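Local coordinates for protein biuret hydrolase (Pseudomonas sp., PDB 6C62) that hydrolyses 1-carboxybiuret to urea-1,3-dicarboxylate and ammonia in the bacterial breakdown of atrazine, at residues I175-G183 / G423-I431; V411-G419 / L447-K456. All coordinates share one frame; numbering follows the deposited sequence. Where two conformers were deposited one is given.

Both contacts rest on the same central mixed sheet, where strands 411-416 and 426-432 are antiparallel neighbours. Contact 1 is wholly buried and sets the short helix 176-182 on the second of these strands, close to the probable catalytic centre. Contact 2, at the end of the first strand, is partly exposed and receives the chain that leaves helix 437-449, away from the annotated sites. In the core a glycine lets the backbones come close, a serine hydroxyl accepts a backbone N-H and a proline packs against the helix end; a buried arginine has an acidic partner. Nearer the surface, an indole meets long basic side chains. T416 OG1 joins the two regions by hydrogen bonding I426 O.

Contact 1 (I175-G183 / G423-I431); sequences IRVPASLCG and GMPIGVQLI
S180 meets G427 where helix 176-182 comes nearest to strand 426-432, and here the packing is tightest: their CA atoms are 3.9 Å apart. A CB on G427 would lie only 3.0 Å from S180 CA, and its absence lets the helix settle onto the strand. S180 turns OG anti to its own backbone nitrogen (chi1 -175°), which brings the hydroxyl to G427 N; G427 N donates to S180 OG over 2.8 Å at a nearly straight 160°. T372 OG1 is a second partner of this hydroxyl, fixing its position from outside the contact. Close packing continues past the helix end, where G183 has left helical geometry with positive phi and the ring of P425 presses CG against the backbone, 3.4 Å from G183 N. In this way the short helix that follows S174, probably the acyl-ester serine of this amidase-family enzyme, packs obliquely on a strand of the central mixed sheet. At its first turn the fit is looser: the backbones diverge, R176 and Q429 having CA atoms 7.7 Å apart, and long side chains span the interval. R176 NH1 donates to Q429 OE1 over 2.9 Å, the guanidinium and amide planes turned 53° from each other. D170 holds R176 NE in a salt bridge and NH1 also bonds T401 O, while P370 O and L400 O fix the amide through Q429 NE2. Between L181 and P425 the contact is partly water-mediated: one water donates to both L181 O and P425 O.

Contact 2 (V411-G419 / L447-K456); sequences VVAAPTWPG and LQDTGIARLK
W417 and R454 are joined by one of two direct hydrogen bonds between strand 411-416 with its following loop and the chain beyond helix 437-449. W417 NE1 donates to R454 O over 2.8 Å at 166°; the acceptor lies in the indole plane, although the donor stands well above the carbonyl plane. The other bond is between backbones, R454 N to P415 O at 3.0 Å. The same oxygen receives a CA-H...O contact from A453. A bridging water accepts from W417 N and donates to I452 O, adding an indirect link. Contacts with the indole form a second group. K456, extended beyond CG, runs along one face and puts CD 3.6 Å from the centroid of the six-membered ring, almost straight above it, a CH-pi contact. R454 sets CG between its backbone nitrogen and carbonyl carbon (chi1 57°), which, with the chain extended to NE, carries the guanidinium to the indole; bonded through NH1 to G451 O, it lays a face against W417 CD1 with the planes 39° apart. H141 adds an edge-to-face ring contact. Apolar packing makes the third group: A414 CB touches L447 CD1 and A453 CB, each at 4.1 Å. A Schellman motif, with G451 at positive phi, follows the last turn of the helix, and the chain goes on to meet this strand. Were W417 replaced by an alanine, R454 O would probably lose its indole donor and the K456 methylenes the ring they lie on. The chemistry thus divides by depth: small apolar groups pack inside, while near the surface the indole offers an N-H at its edge and a face for lysine methylenes, holding the tail that follows the helix.

Contact 1 (I175-G183 / G423-I431)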
loop_
_atom_site.group_PDB
_atom_site.type_symbol
_atom_site.label_atom_id
_atom_site.label_comp_id
_atom_site.label_asym_id
_atom_site.label_seq_id
_atom_site.Cartn_x
_atom_site.Cartn_y
_atom_site.Cartn_z
ATOM N N ILE A 175 10.191 2.052 -21.234
ATOM C CA ILE A 175 9.627 2.231 -22.566
ATOM C C ILE A 175 10.186 3.495 -23.194
ATOM O O ILE A 175 10.622 3.517 -24.368
ATOM C CB ILE A 175 8.091 2.330 -22.530
ATOM C CG1 ILE A 175 7.487 0.945 -22.349
ATOM C CG2 ILE A 175 7.508 2.974 -23.806
ATOM C CD1 ILE A 175 5.987 0.949 -21.994
ATOM N N ARG A 176 10.148 4.562 -22.416
ATOM C CA ARG A 176 10.617 5.861 -22.875
ATOM C C ARG A 176 12.107 5.889 -23.234
ATOM O O ARG A 176 12.474 6.533 -24.214
ATOM C CB ARG A 176 10.237 6.927 -21.825
ATOM C CG ARG A 176 8.743 7.082 -21.703
ATOM C CD ARG A 176 8.444 7.797 -20.393
ATOM N NE ARG A 176 8.703 6.938 -19.242
ATOM C CZ ARG A 176 8.821 7.379 -17.986
ATOM N NH1 ARG A 176 8.767 8.662 -17.739
ATOM N NH2 ARG A 176 9.001 6.525 -16.963
ATOM N N VAL A 177 12.967 5.207 -22.491
ATOM C CA VAL A 177 14.382 5.203 -22.777
ATOM C C VAL A 177 14.713 4.522 -24.163
ATOM O O VAL A 177 15.396 5.152 -25.014
ATOM C CB VAL A 177 15.199 4.600 -21.599
ATOM C CG1 VAL A 177 16.677 4.405 -21.964
ATOM C CG2 VAL A 177 15.084 5.525 -20.354
ATOM N N PRO A 178 14.255 3.287 -24.411
ATOM C CA PRO A 178 14.497 2.720 -25.739
ATOM C C PRO A 178 13.802 3.444 -26.883
ATOM O O PRO A 178 14.337 3.485 -27.970
ATOM C CB PRO A 178 14.014 1.256 -25.636
ATOM C CG PRO A 178 13.291 1.166 -24.359
ATOM C CD PRO A 178 13.651 2.333 -23.475
ATOM N N ALA A 179 12.633 4.018 -26.658
ATOM C CA ALA A 179 12.023 4.843 -27.666
ATOM C C ALA A 179 12.953 6.005 -28.010
ATOM O O ALA A 179 13.203 6.288 -29.205
ATOM C CB ALA A 179 10.669 5.388 -27.213
ATOM N N SER A 180 13.493 6.647 -26.980
ATOM C CA SER A 180 14.436 7.762 -27.182
ATOM C C SER A 180 15.683 7.340 -27.973
ATOM O O SER A 180 16.055 7.977 -28.981
ATOM C CB SER A 180 14.861 8.343 -25.867
ATOM O OG SER A 180 15.678 9.492 -25.984
ATOM N N LEU A 181 16.354 6.321 -27.463
ATOM C CA LEU A 181 17.596 5.877 -27.996
ATOM C C LEU A 181 17.525 5.190 -29.370
ATOM O O LEU A 181 18.474 5.360 -30.151
ATOM C CB LEU A 181 18.345 5.050 -27.001
ATOM C CG LEU A 181 18.623 5.700 -25.656
ATOM C CD1 LEU A 181 19.658 4.883 -24.908
ATOM C CD2 LEU A 181 19.120 7.122 -25.824
ATOM N N CYS A 182 16.420 4.509 -29.673
ATOM C CA CYS A 182 16.202 3.860 -30.977
ATOM C C CYS A 182 15.484 4.754 -32.007
ATOM O O CYS A 182 15.358 4.372 -33.189
ATOM C CB CYS A 182 15.452 2.551 -30.810
ATOM S SG CYS A 182 16.463 1.261 -30.076
ATOM N N GLY A 183 14.987 5.910 -31.591
ATOM C CA GLY A 183 14.264 6.732 -32.493
ATOM C C GLY A 183 12.929 6.163 -32.934
ATOM O O GLY A 183 12.584 6.228 -34.118
ATOM N N GLY A 423 24.145 12.084 -36.009
ATOM C CA GLY A 423 22.973 11.459 -36.615
ATOM C C GLY A 423 22.138 10.565 -35.703
ATOM O O GLY A 423 21.297 9.841 -36.217
ATOM N N MET A 424 22.343 10.602 -34.377
ATOM C CA MET A 424 21.589 9.717 -33.458
ATOM C C MET A 424 20.323 10.401 -32.953
ATOM O O MET A 424 20.284 11.640 -32.781
ATOM C CB MET A 424 22.460 9.245 -32.296
ATOM C CG MET A 424 23.625 8.337 -32.677
ATOM S SD MET A 424 23.106 6.798 -33.452
ATOM C CE MET A 424 22.490 5.842 -32.064
ATOM N N PRO A 425 19.260 9.615 -32.722
ATOM C CA PRO A 425 18.034 10.270 -32.253
ATOM C C PRO A 425 18.024 10.550 -30.717
ATOM O O PRO A 425 18.865 10.056 -29.967
ATOM C CB PRO A 425 16.945 9.260 -32.620
ATOM C CG PRO A 425 17.618 7.963 -32.455
ATOM C CD PRO A 425 19.083 8.170 -32.880
ATOM N N ILE A 426 17.051 11.345 -30.308
ATOM C CA ILE A 426 16.745 11.550 -28.907
ATOM C C ILE A 426 15.270 11.864 -28.789
ATOM O O ILE A 426 14.691 12.501 -29.649
ATOM C CB ILE A 426 17.684 12.594 -28.273
ATOM C CG1 ILE A 426 17.769 12.408 -26.775
ATOM C CG2 ILE A 426 17.244 13.984 -28.642
ATOM C CD1 ILE A 426 18.912 13.177 -26.147
ATOM N N GLY A 427 14.620 11.330 -27.758
ATOM C CA GLY A 427 13.194 11.451 -27.633
ATOM C C GLY A 427 12.768 12.622 -26.770
ATOM O O GLY A 427 13.551 13.112 -25.917
ATOM N N VAL A 428 11.515 13.044 -26.978
ATOM C CA VAL A 428 10.882 14.017 -26.117
ATOM C C VAL A 428 9.688 13.383 -25.408
ATOM O O VAL A 428 8.851 12.732 -26.055
ATOM C CB VAL A 428 10.458 15.261 -26.953
ATOM C CG1 VAL A 428 9.324 14.957 -27.888
ATOM C CG2 VAL A 428 9.999 16.370 -26.054
ATOM N N GLN A 429 9.577 13.619 -24.097
ATOM C CA GLN A 429 8.399 13.207 -23.315
ATOM C C GLN A 429 7.304 14.278 -23.437
ATOM O O GLN A 429 7.548 15.468 -23.152
ATOM C CB GLN A 429 8.744 13.058 -21.832
ATOM C CG GLN A 429 9.800 12.020 -21.500
ATOM C CD GLN A 429 9.957 11.808 -20.001
ATOM O OE1 GLN A 429 9.208 11.016 -19.408
ATOM N NE2 GLN A 429 10.952 12.468 -19.375
ATOM N N LEU A 430 6.118 13.846 -23.840
ATOM C CA LEU A 430 4.904 14.662 -23.806
ATOM C C LEU A 430 4.041 14.092 -22.680
ATOM O O LEU A 430 3.514 12.971 -22.776
ATOM C CB LEU A 430 4.209 14.573 -25.149
ATOM C CG LEU A 430 5.088 14.903 -26.385
ATOM C CD1 LEU A 430 4.379 14.531 -27.650
ATOM C CD2 LEU A 430 5.463 16.345 -26.394
ATOM N N ILE A 431 3.965 14.826 -21.574
ATOM C CA ILE A 431 3.459 14.323 -20.289
ATOM C C ILE A 431 2.131 14.998 -20.064
ATOM O O ILE A 431 2.027 16.225 -20.193
ATOM C CB ILE A 431 4.380 14.684 -19.116
ATOM C CG1 ILE A 431 5.822 14.301 -19.417
ATOM C CG2 ILE A 431 3.952 14.033 -17.824
ATOM C CD1 ILE A 431 6.874 15.001 -18.605
HETATM O O HOH W 1 20.144 7.640 -29.700
#

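Contact 2 (V411-G419 / L447-K456)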
loop_
_atom_site.group_PDB
_atom_site.type_symbol
_atom_site.label_atom_id
_atom_site.label_comp_id
_atom_site.label_asym_id
_atom_site.label_seq_id
_atom_site.Cartn_x
_atom_site.Cartn_y
_atom_site.Cartn_z
ATOM N N VAL A 411 2.629 9.323 -20.729
ATOM C CA VAL A 411 3.706 9.957 -21.504
ATOM C C VAL A 411 3.778 9.352 -22.862
ATOM O O VAL A 411 3.759 8.140 -22.959
ATOM C CB VAL A 411 5.111 9.747 -20.859
ATOM C CG1 VAL A 411 6.226 10.365 -21.713
ATOM C CG2 VAL A 411 5.164 10.282 -19.459
ATOM N N VAL A 412 3.826 10.189 -23.904
ATOM C CA VAL A 412 4.243 9.742 -25.265
ATOM C C VAL A 412 5.676 10.201 -25.427
ATOM O O VAL A 412 6.026 11.380 -25.158
ATOM C CB VAL A 412 3.385 10.332 -26.353
ATOM C CG1 VAL A 412 3.994 10.177 -27.750
ATOM C CG2 VAL A 412 2.044 9.680 -26.361
ATOM N N ALA A 413 6.497 9.264 -25.853
ATOM C CA ALA A 413 7.885 9.519 -26.207
ATOM C C ALA A 413 7.987 9.647 -27.741
ATOM O O ALA A 413 7.718 8.712 -28.479
ATOM C CB ALA A 413 8.807 8.444 -25.704
ATOM N N ALA A 414 8.222 10.865 -28.179
ATOM C CA ALA A 414 8.242 11.218 -29.594
ATOM C C ALA A 414 9.703 11.290 -30.100
ATOM O O ALA A 414 10.527 11.990 -29.501
ATOM C CB ALA A 414 7.576 12.567 -29.794
ATOM N N PRO A 415 10.029 10.574 -31.185
ATOM C CA PRO A 415 11.420 10.484 -31.669
ATOM C C PRO A 415 11.813 11.726 -32.513
ATOM O O PRO A 415 11.048 12.102 -33.401
ATOM C CB PRO A 415 11.416 9.218 -32.508
ATOM C CG PRO A 415 10.009 9.151 -33.040
ATOM C CD PRO A 415 9.121 9.715 -31.947
ATOM N N THR A 416 12.900 12.394 -32.144
ATOM C CA THR A 416 13.420 13.559 -32.858
ATOM C C THR A 416 14.905 13.368 -33.176
ATOM O O THR A 416 15.569 12.412 -32.684
ATOM C CB THR A 416 13.258 14.868 -32.057
ATOM O OG1 THR A 416 14.220 14.891 -31.026
ATOM C CG2 THR A 416 11.860 15.012 -31.415
ATOM N N TRP A 417 15.413 14.239 -34.057
ATOM C CA TRP A 417 16.707 14.032 -34.696
ATOM C C TRP A 417 17.472 15.361 -34.612
ATOM O O TRP A 417 17.514 16.092 -35.570
ATOM C CB TRP A 417 16.531 13.551 -36.134
ATOM C CG TRP A 417 15.849 12.200 -36.168
ATOM C CD1 TRP A 417 14.510 11.963 -36.169
ATOM C CD2 TRP A 417 16.476 10.939 -36.148
ATOM N NE1 TRP A 417 14.265 10.623 -36.186
ATOM C CE2 TRP A 417 15.458 9.960 -36.155
ATOM C CE3 TRP A 417 17.817 10.516 -36.094
ATOM C CZ2 TRP A 417 15.738 8.584 -36.131
ATOM C CZ3 TRP A 417 18.090 9.146 -36.107
ATOM C CH2 TRP A 417 17.050 8.206 -36.113
ATOM N N PRO A 418 18.035 15.681 -33.434
ATOM C CA PRO A 418 18.762 16.953 -33.304
ATOM C C PRO A 418 20.114 16.987 -34.098
ATOM O O PRO A 418 20.765 15.955 -34.327
ATOM C CB PRO A 418 18.927 17.120 -31.775
ATOM C CG PRO A 418 18.912 15.718 -31.251
ATOM C CD PRO A 418 18.149 14.846 -32.223
ATOM N N GLY A 419 20.491 18.200 -34.507
ATOM C CA GLY A 419 21.588 18.414 -35.433
ATOM C C GLY A 419 23.023 18.103 -35.050
ATOM O O GLY A 419 23.812 17.698 -35.914
ATOM N N LEU A 447 3.393 16.845 -33.681
ATOM C CA LEU A 447 4.803 16.742 -33.977
ATOM C C LEU A 447 5.064 15.913 -35.228
ATOM O O LEU A 447 5.972 16.230 -36.008
ATOM C CB LEU A 447 5.629 16.228 -32.792
ATOM C CG LEU A 447 5.691 17.112 -31.541
ATOM C CD1 LEU A 447 6.502 16.427 -30.440
ATOM C CD2 LEU A 447 6.252 18.512 -31.805
ATOM N N GLN A 448 4.316 14.825 -35.394
ATOM C CA GLN A 448 4.467 13.970 -36.545
ATOM C C GLN A 448 4.094 14.673 -37.858
ATOM O O GLN A 448 4.824 14.553 -38.847
ATOM C CB GLN A 448 3.636 12.681 -36.410
ATOM C CG GLN A 448 4.042 11.611 -37.435
ATOM C CD GLN A 448 3.275 10.334 -37.227
ATOM O OE1 GLN A 448 3.714 9.422 -36.547
ATOM N NE2 GLN A 448 2.099 10.287 -37.799
ATOM N N ASP A 449 2.990 15.396 -37.840
ATOM C CA ASP A 449 2.490 16.115 -39.045
ATOM C C ASP A 449 3.469 17.168 -39.562
ATOM O O ASP A 449 3.591 17.331 -40.746
ATOM C CB ASP A 449 1.157 16.801 -38.776
ATOM C CG ASP A 449 -0.029 15.805 -38.670
ATOM O OD1 ASP A 449 0.081 14.567 -38.949
ATOM O OD2 ASP A 449 -1.107 16.280 -38.270
ATOM N N THR A 450 4.161 17.860 -38.667
ATOM C CA THR A 450 5.109 18.867 -39.059
ATOM C C THR A 450 6.459 18.277 -39.405
ATOM O O THR A 450 7.328 18.990 -39.822
ATOM C CB THR A 450 5.290 19.911 -37.962
ATOM O OG1 THR A 450 5.932 19.301 -36.826
ATOM C CG2 THR A 450 3.924 20.518 -37.565
ATOM N N GLY A 451 6.683 16.984 -39.204
ATOM C CA GLY A 451 7.963 16.382 -39.607
ATOM C C GLY A 451 9.041 16.427 -38.546
ATOM O O GLY A 451 10.117 15.859 -38.754
ATOM N N ILE A 452 8.747 17.038 -37.389
ATOM C CA ILE A 452 9.670 17.136 -36.260
ATOM C C ILE A 452 9.924 15.781 -35.564
ATOM O O ILE A 452 11.045 15.487 -35.173
ATOM C CB ILE A 452 9.146 18.131 -35.214
ATOM C CG1 ILE A 452 9.118 19.569 -35.801
ATOM C CG2 ILE A 452 9.992 18.104 -33.940
ATOM C CD1 ILE A 452 10.465 20.048 -36.326
ATOM N N ALA A 453 8.861 15.009 -35.372
ATOM C CA ALA A 453 8.939 13.647 -34.837
ATOM C C ALA A 453 8.760 12.653 -35.958
ATOM O O ALA A 453 7.720 12.674 -36.647
ATOM C CB ALA A 453 7.885 13.432 -33.746
ATOM N N ARG A 454 9.728 11.748 -36.108
ATOM C CA ARG A 454 9.706 10.757 -37.193
ATOM C C ARG A 454 10.708 9.652 -36.928
ATOM O O ARG A 454 11.578 9.792 -36.106
ATOM C CB ARG A 454 10.049 11.434 -38.523
ATOM C CG ARG A 454 11.377 12.151 -38.512
ATOM C CD ARG A 454 11.676 12.848 -39.853
ATOM N NE ARG A 454 13.085 13.250 -39.939
ATOM C CZ ARG A 454 13.632 14.301 -39.322
ATOM N NH1 ARG A 454 12.936 15.134 -38.499
ATOM N NH2 ARG A 454 14.944 14.506 -39.473
ATOM N N LEU A 455 10.590 8.561 -37.656
ATOM C CA LEU A 455 11.589 7.481 -37.665
ATOM C C LEU A 455 12.575 7.753 -38.779
ATOM O O LEU A 455 12.347 8.586 -39.611
ATOM C CB LEU A 455 10.928 6.119 -37.948
ATOM C CG LEU A 455 10.511 5.273 -36.734
ATOM C CD1 LEU A 455 9.381 5.936 -36.016
ATOM C CD2 LEU A 455 10.164 3.847 -37.100
ATOM N N LYS A 456 13.670 7.050 -38.832
ATOM C CA LYS A 456 14.488 7.149 -40.060
ATOM C C LYS A 456 14.574 5.751 -40.636
ATOM O O LYS A 456 15.190 4.901 -40.023
ATOM C CB LYS A 456 15.818 7.812 -39.726
ATOM C CG LYS A 456 15.733 9.338 -39.875
ATOM C CD LYS A 456 17.135 9.967 -39.703
ATOM C CE LYS A 456 17.106 11.443 -40.010
ATOM N NZ LYS A 456 18.231 12.148 -39.341
HETATM O O HOH W 2 13.752 16.037 -35.421
#